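Local atomic coordinates of mitomycin biosynthesis 6-O-methyltransferase (Streptomyces lavendulae, PDB entry 3GWZ), a protein that catalyses the S-adenosyl-L-methionine-dependent methylation of a hydroxyl on the quinone ring of 6-demethylmitomycins A and B, yielding mitomycins A and B. Residues Q193-Y198 and M217-D222; D284-I289 and A340-K345. All coordinates share one frame; numbering follows the deposited sequence.

Contact 1: residues Q193-Y198 and M217-D222; sequences QVAAAY and MAAVLD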
loop_
_atom_site.group_PDB
_atom_site.type_symbol
_atom_site.label_atom_id
_atom_site.label_comp_id
_atom_site.label_asym_id
_atom_site.label_seq_id
_atom_site.Cartn_x
_atom_site.Cartn_y
_atom_site.Cartn_z
ATOM N N GLN A 193 20.006 10.751 11.506
ATOM C CA GLN A 193 21.088 11.719 11.338
ATOM C C GLN A 193 21.620 12.183 12.688
ATOM O O GLN A 193 22.830 12.227 12.903
ATOM C CB GLN A 193 20.623 12.935 10.523
ATOM C CG GLN A 193 20.389 12.659 9.050
ATOM C CD GLN A 193 19.579 13.751 8.372
ATOM O OE1 GLN A 193 19.109 14.692 9.021
ATOM N NE2 GLN A 193 19.409 13.632 7.061
ATOM N N VAL A 194 20.720 12.535 13.602
ATOM C CA VAL A 194 21.160 12.996 14.916
ATOM C C VAL A 194 21.929 11.904 15.656
ATOM O O VAL A 194 22.980 12.156 16.256
ATOM C CB VAL A 194 19.978 13.415 15.806
ATOM C CG1 VAL A 194 20.462 13.672 17.211
ATOM C CG2 VAL A 194 19.270 14.644 15.237
ATOM N N ALA A 195 21.386 10.691 15.628
ATOM C CA ALA A 195 21.986 9.565 16.339
ATOM C C ALA A 195 23.384 9.248 15.805
ATOM O O ALA A 195 24.210 8.668 16.501
ATOM C CB ALA A 195 21.076 8.328 16.239
ATOM N N ALA A 196 23.646 9.636 14.564
ATOM C CA ALA A 196 24.925 9.347 13.938
ATOM C C ALA A 196 25.888 10.519 14.082
ATOM O O ALA A 196 27.098 10.356 13.938
ATOM C CB ALA A 196 24.724 8.993 12.467
ATOM N N ALA A 197 25.348 11.699 14.372
ATOM C CA ALA A 197 26.154 12.920 14.384
ATOM C C ALA A 197 26.616 13.342 15.775
ATOM O O ALA A 197 27.461 14.226 15.912
ATOM C CB ALA A 197 25.399 14.063 13.708
ATOM N N TYR A 198 26.068 12.718 16.806
ATOM C CA TYR A 198 26.422 13.090 18.167
ATOM C C TYR A 198 26.767 11.861 18.989
ATOM O O TYR A 198 26.022 10.879 19.001
ATOM C CB TYR A 198 25.281 13.862 18.845
ATOM C CG TYR A 198 25.666 14.463 20.178
ATOM C CD1 TYR A 198 26.260 15.720 20.249
ATOM C CD2 TYR A 198 25.429 13.781 21.364
ATOM C CE1 TYR A 198 26.618 16.273 21.458
ATOM C CE2 TYR A 198 25.781 14.321 22.575
ATOM C CZ TYR A 198 26.377 15.571 22.621
ATOM O OH TYR A 198 26.726 16.124 23.833
HETATM N N MSE A 217 13.980 9.930 20.014
HETATM C CA MSE A 217 14.377 9.123 21.172
HETATM C C MSE A 217 14.606 7.661 20.761
HETATM O O MSE A 217 15.543 7.011 21.238
HETATM C CB MSE A 217 13.342 9.219 22.302
HETATM C CG MSE A 217 13.768 8.548 23.611
HETATM SE SE MSE A 217 15.187 9.547 24.489
HETATM C CE MSE A 217 16.723 8.830 23.543
ATOM N N ALA A 218 13.757 7.149 19.871
ATOM C CA ALA A 218 13.882 5.762 19.423
ATOM C C ALA A 218 15.201 5.525 18.696
ATOM O O ALA A 218 15.883 4.543 18.953
ATOM C CB ALA A 218 12.682 5.350 18.541
ATOM N N ALA A 219 15.565 6.436 17.800
ATOM C CA ALA A 219 16.805 6.310 17.038
ATOM C C ALA A 219 18.035 6.361 17.944
ATOM O O ALA A 219 18.961 5.559 17.804
ATOM C CB ALA A 219 16.885 7.398 15.987
ATOM N N VAL A 220 18.041 7.314 18.869
ATOM C CA VAL A 220 19.148 7.461 19.806
ATOM C C VAL A 220 19.262 6.251 20.746
ATOM O O VAL A 220 20.363 5.760 20.995
ATOM C CB VAL A 220 19.054 8.789 20.604
ATOM C CG1 VAL A 220 20.154 8.873 21.656
ATOM C CG2 VAL A 220 19.153 9.970 19.661
ATOM N N LEU A 221 18.132 5.760 21.245
ATOM C CA LEU A 221 18.144 4.584 22.105
ATOM C C LEU A 221 18.652 3.361 21.343
ATOM O O LEU A 221 19.487 2.613 21.849
ATOM C CB LEU A 221 16.765 4.309 22.705
ATOM C CG LEU A 221 16.237 5.366 23.683
ATOM C CD1 LEU A 221 14.815 5.050 24.069
ATOM C CD2 LEU A 221 17.129 5.478 24.930
ATOM N N ASP A 222 18.158 3.160 20.125
ATOM C CA ASP A 222 18.617 2.035 19.317
ATOM C C ASP A 222 20.132 2.090 19.138
ATOM O O ASP A 222 20.814 1.069 19.222
ATOM C CB ASP A 222 17.931 2.022 17.946
ATOM C CG ASP A 222 16.512 1.494 18.004
ATOM O OD1 ASP A 222 16.164 0.815 18.993
ATOM O OD2 ASP A 222 15.740 1.762 17.060
#
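The flat group in this contact is the peptide joining Ala-219 to Val-220, part of helix 215-223: the methyl of Ala-195 lies over one face of it, and the Val-220 side chain flanks it on the nitrogen side. CB of Ala-195 is 3.8 Å from Ala-219 O and 4.1 Å from Val-220 N, so it sits above the amide as a whole. Both helices belong to the Rossmann-like core of class I methyltransferases; helix 173-197 leads into strand 205-209, and helix 215-223 follows the glycine-rich loop after that strand. Small residues allow the backbones to come very near, with CA of Ala-195 and CA of Val-220 4.9 Å apart. No hydrogen bond crosses the interface, which is packing of a methyl against main chain and the neighbouring apolar side chains. Next to it, Val-194 packs on Ile-306 of strand 302-308. The Ala-219 side chain is about 8 Å from that of Ser-187, an S-adenosyl-L-methionine-binding residue on helix 173-197. Val-220 has CG1 anti to its backbone N (chi1 175°), which puts CG2 on the side facing helix 173-197, 4.3 Å from CB of Ala-195. The Ala-195 methyl likewise stands 4.3 Å from CB of Ala-219.

Contact 2: residues D284-I289 and A340-K345; sequences DDVVRI and AALLEK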
loop_
_atom_site.group_PDB
_atom_site.type_symbol
_atom_site.label_atom_id
_atom_site.label_comp_id
_atom_site.label_asym_id
_atom_site.label_seq_id
_atom_site.Cartn_x
_atom_site.Cartn_y
_atom_site.Cartn_z
ATOM N N ASP A 284 10.321 35.551 24.509
ATOM C CA ASP A 284 9.890 35.391 25.896
ATOM C C ASP A 284 9.616 33.924 26.234
ATOM O O ASP A 284 10.077 33.408 27.258
ATOM C CB ASP A 284 8.643 36.241 26.174
ATOM C CG ASP A 284 8.951 37.736 26.238
ATOM O OD1 ASP A 284 10.147 38.103 26.328
ATOM O OD2 ASP A 284 7.996 38.546 26.203
ATOM N N ASP A 285 8.871 33.246 25.370
ATOM C CA ASP A 285 8.519 31.863 25.648
ATOM C C ASP A 285 9.726 30.937 25.530
ATOM O O ASP A 285 9.811 29.957 26.252
ATOM C CB ASP A 285 7.368 31.392 24.767
ATOM C CG ASP A 285 6.040 31.983 25.188
ATOM O OD1 ASP A 285 5.885 32.298 26.385
ATOM O OD2 ASP A 285 5.156 32.139 24.321
ATOM N N VAL A 286 10.666 31.253 24.642
ATOM C CA VAL A 286 11.880 30.442 24.555
ATOM C C VAL A 286 12.696 30.570 25.838
ATOM O O VAL A 286 13.235 29.587 26.349
ATOM C CB VAL A 286 12.768 30.830 23.359
ATOM C CG1 VAL A 286 14.166 30.222 23.531
ATOM C CG2 VAL A 286 12.130 30.364 22.053
ATOM N N VAL A 287 12.790 31.784 26.362
ATOM C CA VAL A 287 13.526 31.981 27.606
ATOM C C VAL A 287 12.869 31.222 28.754
ATOM O O VAL A 287 13.557 30.631 29.588
ATOM C CB VAL A 287 13.706 33.485 27.938
ATOM C CG1 VAL A 287 14.146 33.678 29.393
ATOM C CG2 VAL A 287 14.711 34.112 26.980
ATOM N N ARG A 288 11.539 31.215 28.789
ATOM C CA ARG A 288 10.820 30.449 29.805
ATOM C C ARG A 288 11.220 28.980 29.744
ATOM O O ARG A 288 11.519 28.360 30.768
ATOM C CB ARG A 288 9.300 30.576 29.633
ATOM C CG ARG A 288 8.735 31.960 29.933
ATOM C CD ARG A 288 7.257 32.046 29.519
ATOM N NE ARG A 288 6.413 31.229 30.381
ATOM C CZ ARG A 288 5.210 30.768 30.048
ATOM N NH1 ARG A 288 4.685 31.035 28.853
ATOM N NH2 ARG A 288 4.529 30.033 30.916
ATOM N N ILE A 289 11.224 28.417 28.541
ATOM C CA ILE A 289 11.577 27.012 28.379
ATOM C C ILE A 289 13.027 26.765 28.791
ATOM O O ILE A 289 13.315 25.847 29.559
ATOM C CB ILE A 289 11.346 26.525 26.916
ATOM C CG1 ILE A 289 9.860 26.584 26.568
ATOM C CG2 ILE A 289 11.851 25.100 26.740
ATOM C CD1 ILE A 289 9.584 26.584 25.060
ATOM N N ALA A 340 21.985 32.185 20.884
ATOM C CA ALA A 340 23.000 32.413 21.917
ATOM C C ALA A 340 22.585 33.526 22.871
ATOM O O ALA A 340 22.801 33.428 24.079
ATOM C CB ALA A 340 24.350 32.728 21.276
ATOM N N ALA A 341 21.987 34.582 22.323
ATOM C CA ALA A 341 21.486 35.679 23.144
ATOM C C ALA A 341 20.406 35.219 24.123
ATOM O O ALA A 341 20.403 35.623 25.296
ATOM C CB ALA A 341 20.961 36.811 22.262
ATOM N N LEU A 342 19.483 34.383 23.644
ATOM C CA LEU A 342 18.425 33.846 24.502
ATOM C C LEU A 342 19.011 32.854 25.510
ATOM O O LEU A 342 18.597 32.802 26.668
ATOM C CB LEU A 342 17.330 33.182 23.656
ATOM C CG LEU A 342 16.650 34.114 22.642
ATOM C CD1 LEU A 342 15.751 33.335 21.689
ATOM C CD2 LEU A 342 15.850 35.227 23.339
ATOM N N LEU A 343 19.984 32.068 25.069
ATOM C CA LEU A 343 20.646 31.138 25.973
ATOM C C LEU A 343 21.309 31.917 27.114
ATOM O O LEU A 343 21.219 31.526 28.273
ATOM C CB LEU A 343 21.660 30.272 25.213
ATOM C CG LEU A 343 21.015 29.221 24.293
ATOM C CD1 LEU A 343 21.993 28.681 23.254
ATOM C CD2 LEU A 343 20.410 28.087 25.105
ATOM N N GLU A 344 21.942 33.038 26.788
ATOM C CA GLU A 344 22.585 33.851 27.818
ATOM C C GLU A 344 21.583 34.307 28.872
ATOM O O GLU A 344 21.862 34.233 30.068
ATOM C CB GLU A 344 23.287 35.064 27.208
ATOM C CG GLU A 344 24.183 35.808 28.200
ATOM C CD GLU A 344 23.405 36.720 29.133
ATOM O OE1 GLU A 344 22.389 37.307 28.695
ATOM O OE2 GLU A 344 23.814 36.856 30.306
ATOM N N LYS A 345 20.423 34.788 28.433
ATOM C CA LYS A 345 19.394 35.235 29.370
ATOM C C LYS A 345 18.849 34.078 30.192
ATOM O O LYS A 345 18.067 34.287 31.121
ATOM C CB LYS A 345 18.226 35.891 28.634
ATOM C CG LYS A 345 18.562 37.199 27.956
ATOM C CD LYS A 345 17.328 37.769 27.277
ATOM C CE LYS A 345 17.693 38.933 26.374
ATOM N NZ LYS A 345 18.381 39.997 27.146
#
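Val-286, Val-287 and Leu-342 form a small apolar helix-helix contact in the catalytic domain, where helix 336-344, beside the outermost strand 348-355, meets helix 283-296. Leu-342 meets both valines through its two methyls. Its CD1 touches CG1 of Val-286 at 3.9 Å, the two side chains crossing at about a right angle, and its CD2 meets CG2 of Val-287 at 4.0 Å on a more slanting approach. In Val-287 the first torsion (chi1 165°) turns CG1 anti to the backbone N and sets CG2 beside that nitrogen, where it also comes within 4.1 Å of Leu-342 O. In the Rossmann-like methyltransferase fold, helix 283-296 connects parallel strands 271-275 and 302-308, and helix 336-344 precedes the antiparallel strands that close the sheet. The Val-286 side chain, on helix 283-296, is about 7 Å from that of His-279, the probable proton acceptor. Toward solvent, CB of Lys-345 lies 4.3 Å from Val-287 CG2 while its amino end leads off, and Lys-345 O accepts a hydrogen bond from Arg-291 NE, a polar tie from helix 283-296 to the chain at Lys-345. Within helix 283-296, away from Leu-342, Arg-288 NH1 forms a salt bridge with Asp-285 OD1 at 3.0 Å; the oxygen lies in the guanidinium plane but is met from above the carboxylate.

Overall arrangement
Contact 1 and contact 2 both lie in the O-methyltransferase domain, with centres 26 Å apart and nearest atoms about 13 Å apart, so they do not touch. They come in series along the chain. Residues 193-198 and 217-222 bracket strand 205-209, the first strand of the mixed sheet along the chain and an inner one, whereas 284-289 and 340-345 lie on helices 283-296 and 336-344, on the other face of that sheet. The two pairs of helices thus cover the sheet from either side. The side chains of Ala-219 and Val-286 lie about 11 and 12 Å from bound S-adenosyl-L-homocysteine, so both contacts flank the cofactor site at a distance. Neither is touched by another protein chain.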